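Local coordinates for protein leucine aminopeptidase (Fimbriiglobus ruber, PDB 7D1B) that probably works as a zinc-dependent glutaminyl cyclase built on the M28 aminopeptidase fold, closing N-terminal glutamine into pyroglutamate, at residues R121-I126 with R225-V230; A137-D142 with K306-L311; S175-D180 with G332-Q337. All coordinates share one frame; numbering follows the deposited sequence.

Interaction 1: residues R121-I126 with R225-V230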
# COMPACT_ATOMS: atom_id res chain seq x y z
N ARG A 121 -7.73 13.87 -16.31
CA ARG A 121 -6.53 14.47 -15.72
C ARG A 121 -5.29 14.00 -16.49
O ARG A 121 -5.15 12.81 -16.78
CB ARG A 121 -6.36 14.05 -14.26
CG ARG A 121 -7.47 14.54 -13.32
CD ARG A 121 -7.38 16.04 -13.08
NE ARG A 121 -8.29 16.53 -12.04
CZ ARG A 121 -9.56 16.86 -12.27
NH1 ARG A 121 -10.08 16.79 -13.49
NH2 ARG A 121 -10.29 17.30 -11.26
N LYS A 122 -4.39 14.94 -16.79
CA LYS A 122 -3.16 14.59 -17.49
C LYS A 122 -2.05 14.11 -16.57
O LYS A 122 -1.11 13.46 -17.04
CB LYS A 122 -2.68 15.77 -18.34
CG LYS A 122 -3.62 16.09 -19.47
CD LYS A 122 -3.12 17.23 -20.33
CE LYS A 122 -4.16 17.63 -21.38
NZ LYS A 122 -3.67 18.71 -22.26
N ALA A 123 -2.12 14.41 -15.28
CA ALA A 123 -1.17 13.89 -14.30
C ALA A 123 -1.97 13.07 -13.30
O ALA A 123 -3.05 13.50 -12.88
CB ALA A 123 -0.47 15.03 -13.56
N ARG A 124 -1.43 11.91 -12.91
CA ARG A 124 -2.07 11.04 -11.94
C ARG A 124 -1.10 10.65 -10.85
O ARG A 124 0.10 10.45 -11.10
CB ARG A 124 -2.61 9.77 -12.61
CG ARG A 124 -3.56 10.03 -13.77
CD ARG A 124 -4.29 8.75 -14.28
NE ARG A 124 -5.26 8.29 -13.30
CZ ARG A 124 -6.42 8.90 -13.05
NH1 ARG A 124 -6.80 9.95 -13.76
NH2 ARG A 124 -7.19 8.44 -12.06
N LEU A 125 -1.62 10.56 -9.63
CA LEU A 125 -0.91 10.02 -8.48
C LEU A 125 -1.41 8.62 -8.18
O LEU A 125 -2.56 8.29 -8.45
CB LEU A 125 -1.13 10.89 -7.25
CG LEU A 125 -0.65 12.34 -7.31
CD1 LEU A 125 -0.93 13.02 -5.98
CD2 LEU A 125 0.82 12.44 -7.67
N ILE A 126 -0.55 7.84 -7.54
CA ILE A 126 -0.89 6.52 -7.05
C ILE A 126 -0.82 6.50 -5.53
O ILE A 126 0.15 6.98 -4.94
CB ILE A 126 0.10 5.47 -7.62
CG1 ILE A 126 -0.08 5.34 -9.13
CG2 ILE A 126 -0.05 4.14 -6.89
CD1 ILE A 126 1.09 4.68 -9.81
N ARG A 225 0.34 10.89 -17.42
CA ARG A 225 1.54 10.31 -16.85
C ARG A 225 1.37 10.23 -15.34
O ARG A 225 0.70 11.06 -14.73
CB ARG A 225 2.78 11.16 -17.14
CG ARG A 225 3.12 11.25 -18.61
CD ARG A 225 3.58 9.89 -19.17
NE ARG A 225 4.01 9.97 -20.56
CZ ARG A 225 3.20 9.86 -21.60
NH1 ARG A 225 1.90 9.66 -21.41
NH2 ARG A 225 3.68 9.94 -22.84
N TYR A 226 2.00 9.22 -14.73
CA TYR A 226 2.06 9.11 -13.28
C TYR A 226 3.19 9.99 -12.77
O TYR A 226 4.35 9.79 -13.13
CB TYR A 226 2.29 7.66 -12.86
CG TYR A 226 1.05 6.80 -12.93
CD1 TYR A 226 -0.09 7.14 -12.20
CD2 TYR A 226 1.04 5.62 -13.67
CE1 TYR A 226 -1.24 6.36 -12.25
CE2 TYR A 226 -0.09 4.81 -13.70
CZ TYR A 226 -1.22 5.19 -12.98
OH TYR A 226 -2.34 4.40 -13.02
N THR A 227 2.87 10.94 -11.90
CA THR A 227 3.86 11.88 -11.41
C THR A 227 4.34 11.56 -10.00
O THR A 227 5.31 12.18 -9.53
CB THR A 227 3.32 13.31 -11.47
OG1 THR A 227 2.08 13.35 -10.76
CG2 THR A 227 3.08 13.73 -12.93
N GLY A 228 3.73 10.60 -9.32
CA GLY A 228 4.18 10.23 -7.99
C GLY A 228 3.34 9.09 -7.47
O GLY A 228 2.18 8.90 -7.88
N ALA A 229 3.93 8.36 -6.52
CA ALA A 229 3.27 7.22 -5.89
C ALA A 229 3.67 7.15 -4.43
O ALA A 229 4.84 7.34 -4.10
CB ALA A 229 3.64 5.91 -6.58
N VAL A 230 2.70 6.82 -3.57
CA VAL A 230 2.96 6.53 -2.17
C VAL A 230 2.52 5.11 -1.90
O VAL A 230 1.35 4.77 -2.11
CB VAL A 230 2.26 7.52 -1.22
CG1 VAL A 230 2.44 7.05 0.21
CG2 VAL A 230 2.83 8.92 -1.41
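Arg124 and Tyr226 sit abreast on two parallel strands that five backbone hydrogen bonds join. Arg225 N starts the ladder at Lys122 O (3.0 Å), and Arg124 N gives to Arg225 O. Thr227 N then donates to Arg124 O at 2.9 Å, followed by Ile126 N to Gly228 O and Val230 N to Ile126 O. Because Arg124 pairs with Tyr226 but Ile126 with Ala229, the 225-230 strand carries one extra residue, a beta bulge at Thr227-Gly228. Its price is Gly228 N, buried without a partner and 4.0 Å from Arg124 O.

Apolar contact is concentrated on the face bearing Ile126 and Tyr226. Ile126 CD1 stands over the middle of the phenol ring, 3.6 Å from its centroid and only 9° off the normal, a CH-pi contact. With Ile126 CG1 anti to the carbonyl carbon (chi1 -67°), the ethyl branch lies across the ring. Ile126 CB meets Ala229 CB at 3.7 Å. On the other face, Leu125 CD2 touches Thr227 OG1 at 3.5 Å.

The polar ends work beyond the pair: Tyr226 OH bonds Asp180 OD2, and Arg124 NH2 makes a salt bridge to Asp180 OD1 and bonds Trp117 O. Cutting Tyr226 back to an alanine would probably open a gap beneath Ile126 CD1 and take the phenol hydroxyl from Asp180 OD2.

In the mixed sheet, strand 178-184 borders 123-130 and strand 297-300 borders 225-232; helix 206-218 packs on Ile126 through Phe211, while helix 320-336 covers Leu125 and Val230.

Interaction 2: residues A137-D142 with K306-L311. With ZN (zinc ion), chain B.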
# COMPACT_ATOMS: atom_id res chain seq x y z
N ALA A 137 3.83 -16.96 8.83
CA ALA A 137 4.46 -15.96 9.70
C ALA A 137 5.91 -16.40 9.92
O ALA A 137 6.28 -16.98 10.95
CB ALA A 137 3.70 -15.86 11.01
N HIS A 138 6.75 -16.13 8.92
CA HIS A 138 8.09 -16.72 8.89
C HIS A 138 9.04 -16.17 9.94
O HIS A 138 10.13 -16.73 10.10
CB HIS A 138 8.72 -16.58 7.51
CG HIS A 138 8.18 -17.52 6.50
ND1 HIS A 138 7.64 -17.08 5.30
CD2 HIS A 138 8.11 -18.87 6.47
CE1 HIS A 138 7.27 -18.14 4.59
NE2 HIS A 138 7.54 -19.23 5.28
N GLN A 139 8.69 -15.09 10.66
CA GLN A 139 9.54 -14.66 11.77
C GLN A 139 9.29 -15.45 13.04
O GLN A 139 10.07 -15.32 14.00
CB GLN A 139 9.43 -13.16 12.02
CG GLN A 139 10.08 -12.33 10.93
CD GLN A 139 11.58 -12.48 10.89
OE1 GLN A 139 12.25 -12.31 11.90
NE2 GLN A 139 12.12 -12.81 9.72
N GLU A 140 8.26 -16.29 13.07
CA GLU A 140 8.07 -17.18 14.21
C GLU A 140 9.24 -18.16 14.28
O GLU A 140 9.59 -18.79 13.27
CB GLU A 140 6.76 -17.96 14.05
CG GLU A 140 5.50 -17.11 14.12
CD GLU A 140 5.14 -16.65 15.52
OE1 GLU A 140 5.71 -17.17 16.50
OE2 GLU A 140 4.26 -15.78 15.63
N THR A 141 9.84 -18.30 15.46
CA THR A 141 11.01 -19.17 15.59
C THR A 141 10.64 -20.63 15.80
O THR A 141 11.50 -21.50 15.61
CB THR A 141 11.94 -18.67 16.70
OG1 THR A 141 11.21 -18.55 17.93
CG2 THR A 141 12.51 -17.31 16.33
N ASP A 142 9.40 -20.93 16.18
CA ASP A 142 8.90 -22.30 16.19
C ASP A 142 8.22 -22.53 14.85
O ASP A 142 7.16 -21.96 14.57
CB ASP A 142 7.92 -22.49 17.34
CG ASP A 142 7.38 -23.92 17.44
OD1 ASP A 142 7.56 -24.71 16.49
OD2 ASP A 142 6.80 -24.26 18.49
N LYS A 306 6.90 -4.30 15.46
CA LYS A 306 7.34 -5.40 16.31
C LYS A 306 6.65 -6.71 16.00
O LYS A 306 7.15 -7.76 16.41
CB LYS A 306 7.19 -5.06 17.80
CG LYS A 306 5.79 -4.94 18.28
CD LYS A 306 5.75 -4.59 19.77
CE LYS A 306 6.33 -3.20 20.01
NZ LYS A 306 6.07 -2.74 21.41
N HIS A 307 5.51 -6.70 15.32
CA HIS A 307 4.79 -7.93 15.01
C HIS A 307 4.98 -8.38 13.57
O HIS A 307 4.22 -9.23 13.07
CB HIS A 307 3.32 -7.81 15.40
CG HIS A 307 3.16 -7.48 16.84
ND1 HIS A 307 3.32 -8.43 17.83
CD2 HIS A 307 2.98 -6.30 17.47
CE1 HIS A 307 3.18 -7.85 19.00
NE2 HIS A 307 2.98 -6.55 18.81
N TRP A 308 6.00 -7.84 12.90
CA TRP A 308 6.27 -8.16 11.50
C TRP A 308 6.46 -9.66 11.30
O TRP A 308 7.34 -10.28 11.92
CB TRP A 308 7.54 -7.42 11.11
CG TRP A 308 7.97 -7.64 9.69
CD1 TRP A 308 7.28 -7.33 8.55
CD2 TRP A 308 9.22 -8.20 9.26
NE1 TRP A 308 8.03 -7.65 7.45
CE2 TRP A 308 9.23 -8.18 7.85
CE3 TRP A 308 10.34 -8.70 9.94
CZ2 TRP A 308 10.31 -8.66 7.10
CZ3 TRP A 308 11.41 -9.18 9.19
CH2 TRP A 308 11.38 -9.14 7.79
N HIS A 309 5.62 -10.24 10.44
CA HIS A 309 5.69 -11.66 10.10
C HIS A 309 5.58 -12.57 11.33
O HIS A 309 6.13 -13.68 11.34
CB HIS A 309 6.91 -11.96 9.22
CG HIS A 309 6.82 -11.27 7.89
ND1 HIS A 309 7.85 -11.26 6.97
CD2 HIS A 309 5.80 -10.57 7.33
CE1 HIS A 309 7.47 -10.55 5.92
NE2 HIS A 309 6.22 -10.15 6.10
N LEU A 310 4.84 -12.11 12.34
CA LEU A 310 4.46 -12.92 13.50
C LEU A 310 2.95 -13.12 13.49
O LEU A 310 2.19 -12.30 12.96
CB LEU A 310 4.87 -12.27 14.83
CG LEU A 310 6.37 -12.06 15.00
CD1 LEU A 310 6.67 -11.35 16.33
CD2 LEU A 310 7.12 -13.40 14.95
N LEU A 311 2.51 -14.21 14.13
CA LEU A 311 1.08 -14.48 14.23
C LEU A 311 0.34 -13.40 14.99
O LEU A 311 -0.89 -13.28 14.84
CB LEU A 311 0.83 -15.84 14.88
CG LEU A 311 1.32 -17.01 14.04
CD1 LEU A 311 1.29 -18.30 14.85
CD2 LEU A 311 0.47 -17.16 12.78
ZN ZN B . 5.15 -8.85 4.95
O HOH W 1 6.49 -7.22 4.83
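The zinc site of this M28-family enzyme takes its histidine ligand from a type II beta turn, His307 to Leu310, and here that turn leans on a type I turn, Ala137 to Glu140. His309 O is the main meeting point: Gln139 N donates to it at 3.0 Å, somewhat bent, and Ala137 CB presses against the same oxygen from 3.3 Å.

A second bond ties the far end. Glu140 doubles back at chi2 (-75°), which brings OE2 to Leu311 N at 2.8 Å; the bond is nearly straight and uses the anti lone pair of the carboxylate oxygen. Leu310 CD2 fits against the Gln139 backbone, 3.5 Å from its C atom, and Leu311 CD2 rests near Ala137 CB. Gln139 itself crosses Trp308 obliquely, its amide plane 23° from that of the indole and its CD 3.7 Å from CZ3.

The metal lies at the other end of His309, whose NE2 binds zinc at 2.0 Å; Asp155, Glu188 and a water complete the site. The chi1 of Trp308 (-180°), which turns CG away from the backbone N, lays the indole over the face of the His309 imidazole, NE1 above its centre and His309 ND1 over the indole toward the rim. From there, the indole reaches the zinc-bound water, Trp308 NE1 donating its N-H to that water's O at 3.1 Å, the water lying at the ring edge in its plane.

Interaction 3: residues S175-D180 with G332-Q337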
# COMPACT_ATOMS: atom_id res chain seq x y z
N SER A 175 -9.10 17.98 -6.53
CA SER A 175 -7.79 17.48 -6.93
C SER A 175 -7.47 17.89 -8.35
O SER A 175 -8.23 17.59 -9.28
CB SER A 175 -7.76 15.96 -6.85
OG SER A 175 -6.47 15.52 -7.25
N ASN A 176 -6.29 18.47 -8.54
CA ASN A 176 -5.81 18.80 -9.88
C ASN A 176 -5.14 17.62 -10.57
O ASN A 176 -4.69 17.77 -11.72
CB ASN A 176 -4.84 19.97 -9.80
CG ASN A 176 -5.51 21.20 -9.24
OD1 ASN A 176 -6.67 21.49 -9.56
ND2 ASN A 176 -4.81 21.92 -8.37
N VAL A 177 -5.10 16.46 -9.92
CA VAL A 177 -4.49 15.25 -10.45
C VAL A 177 -5.48 14.10 -10.35
O VAL A 177 -6.37 14.07 -9.50
CB VAL A 177 -3.19 14.91 -9.70
CG1 VAL A 177 -2.12 15.96 -9.99
CG2 VAL A 177 -3.43 14.77 -8.20
N GLY A 178 -5.30 13.10 -11.22
CA GLY A 178 -5.99 11.85 -11.01
C GLY A 178 -5.44 11.14 -9.79
O GLY A 178 -4.30 11.38 -9.38
N VAL A 179 -6.24 10.24 -9.21
CA VAL A 179 -5.74 9.42 -8.10
C VAL A 179 -6.15 7.98 -8.36
O VAL A 179 -7.34 7.68 -8.47
CB VAL A 179 -6.27 9.89 -6.73
CG1 VAL A 179 -5.72 8.98 -5.62
CG2 VAL A 179 -5.86 11.32 -6.47
N ASP A 180 -5.16 7.09 -8.45
CA ASP A 180 -5.40 5.66 -8.59
C ASP A 180 -4.99 4.95 -7.31
O ASP A 180 -3.84 5.09 -6.86
CB ASP A 180 -4.63 5.08 -9.78
CG ASP A 180 -5.16 5.61 -11.08
OD1 ASP A 180 -6.38 5.87 -11.14
OD2 ASP A 180 -4.39 5.79 -12.04
N GLY A 332 -3.84 15.45 1.88
CA GLY A 332 -3.20 16.75 1.74
C GLY A 332 -2.23 16.79 0.58
O GLY A 332 -2.21 17.74 -0.21
N TRP A 333 -1.43 15.73 0.44
CA TRP A 333 -0.53 15.58 -0.69
C TRP A 333 -1.28 15.68 -2.02
O TRP A 333 -0.86 16.40 -2.94
CB TRP A 333 0.18 14.23 -0.55
CG TRP A 333 1.01 13.80 -1.73
CD1 TRP A 333 2.06 14.47 -2.30
CD2 TRP A 333 0.88 12.57 -2.45
NE1 TRP A 333 2.58 13.73 -3.35
CE2 TRP A 333 1.87 12.56 -3.46
CE3 TRP A 333 -0.01 11.48 -2.36
CZ2 TRP A 333 2.03 11.48 -4.34
CZ3 TRP A 333 0.15 10.41 -3.24
CH2 TRP A 333 1.16 10.43 -4.22
N ILE A 334 -2.42 15.00 -2.11
CA ILE A 334 -3.24 15.07 -3.32
C ILE A 334 -3.69 16.51 -3.58
O ILE A 334 -3.58 17.01 -4.71
CB ILE A 334 -4.43 14.10 -3.21
CG1 ILE A 334 -3.94 12.67 -3.33
CG2 ILE A 334 -5.50 14.41 -4.25
CD1 ILE A 334 -4.90 11.62 -2.72
N GLN A 335 -4.21 17.18 -2.56
CA GLN A 335 -4.82 18.49 -2.75
C GLN A 335 -3.80 19.56 -3.11
O GLN A 335 -4.16 20.52 -3.78
CB GLN A 335 -5.54 18.92 -1.48
CG GLN A 335 -6.82 18.16 -1.21
CD GLN A 335 -7.29 18.45 0.19
OE1 GLN A 335 -7.93 19.47 0.46
NE2 GLN A 335 -6.91 17.58 1.12
N ILE A 336 -2.55 19.44 -2.65
CA ILE A 336 -1.57 20.50 -2.90
C ILE A 336 -0.98 20.44 -4.30
O ILE A 336 -0.28 21.38 -4.70
CB ILE A 336 -0.47 20.61 -1.83
CG1 ILE A 336 0.45 19.38 -1.88
CG2 ILE A 336 -1.06 20.85 -0.45
CD1 ILE A 336 1.63 19.49 -0.93
N GLN A 337 -1.21 19.38 -5.06
CA GLN A 337 -0.67 19.32 -6.41
C GLN A 337 -1.27 20.42 -7.27
O GLN A 337 -2.47 20.66 -7.26
CB GLN A 337 -0.98 17.97 -7.08
CG GLN A 337 -0.46 16.76 -6.29
CD GLN A 337 1.02 16.86 -5.99
OE1 GLN A 337 1.85 16.96 -6.90
NE2 GLN A 337 1.37 16.87 -4.71
O HOH W 2 -4.55 18.96 -6.43
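Ile334 meets Ser175 and Val179 in the close-packed part of this contact, where the last turn of the C-terminal helix lies against the lead-in to a strand. Its CG2 comes within 3.3 Å of Ser175 OG and 3.8 Å of Val179 CG2, the valine and isoleucine reaching toward each other tip to tip. Ser175 OG also has a polar task, donating in the carbonyl plane to Val177 O at 2.7 Å. Alongside, Val177 CG1 packs on Gln337 CB at 3.7 Å, but its CG2 is a loose 4.5 Å from Ile334 CG2.

The exposed side, at Asn176, is held by polar links instead. Asn176 ND2 donates to Gln337 O at 2.9 Å, fairly straight (157°) and close to both the amide and the carbonyl planes. A water accepts from Asn176 N at 2.8 Å and lies equally near Ile334 O and Gln337 O, so that it bridges the backbones of the two segments. Bent at chi2 (-54°), Gln337 folds back so that NE2 bonds Trp333 O as well as Glu258 OE1.

Helix 320-336 and the residue after it cover the sheet here, Trp333 and Gln337 touching Leu125 of strand 123-130, with Val177 beside them on the same leucine, while Trp333 also packs on helix 253-266.

How the interactions relate
Interactions 1 and 3 are neighbours, their centres 8 Å apart, because strands 123-130 and 178-184 lie side by side in the same sheet. Leu125 N comes 2.8 Å from Gly178 O, a probable hydrogen bond. Interaction 2 lies across the molecule at the zinc site: its centre is 35 Å from that of interaction 1 and 36 Å from that of interaction 3, with nearest atoms about 17 Å and 22 Å away. Interactions 1 and 3 thus belong to the sheet and its helix cover, and interaction 2 alone holds a zinc ligand. Arg121 and Lys122 of interaction 1 border a bound PG5, probably a crystallisation molecule, far from the zinc. Along the chain, their segments alternate.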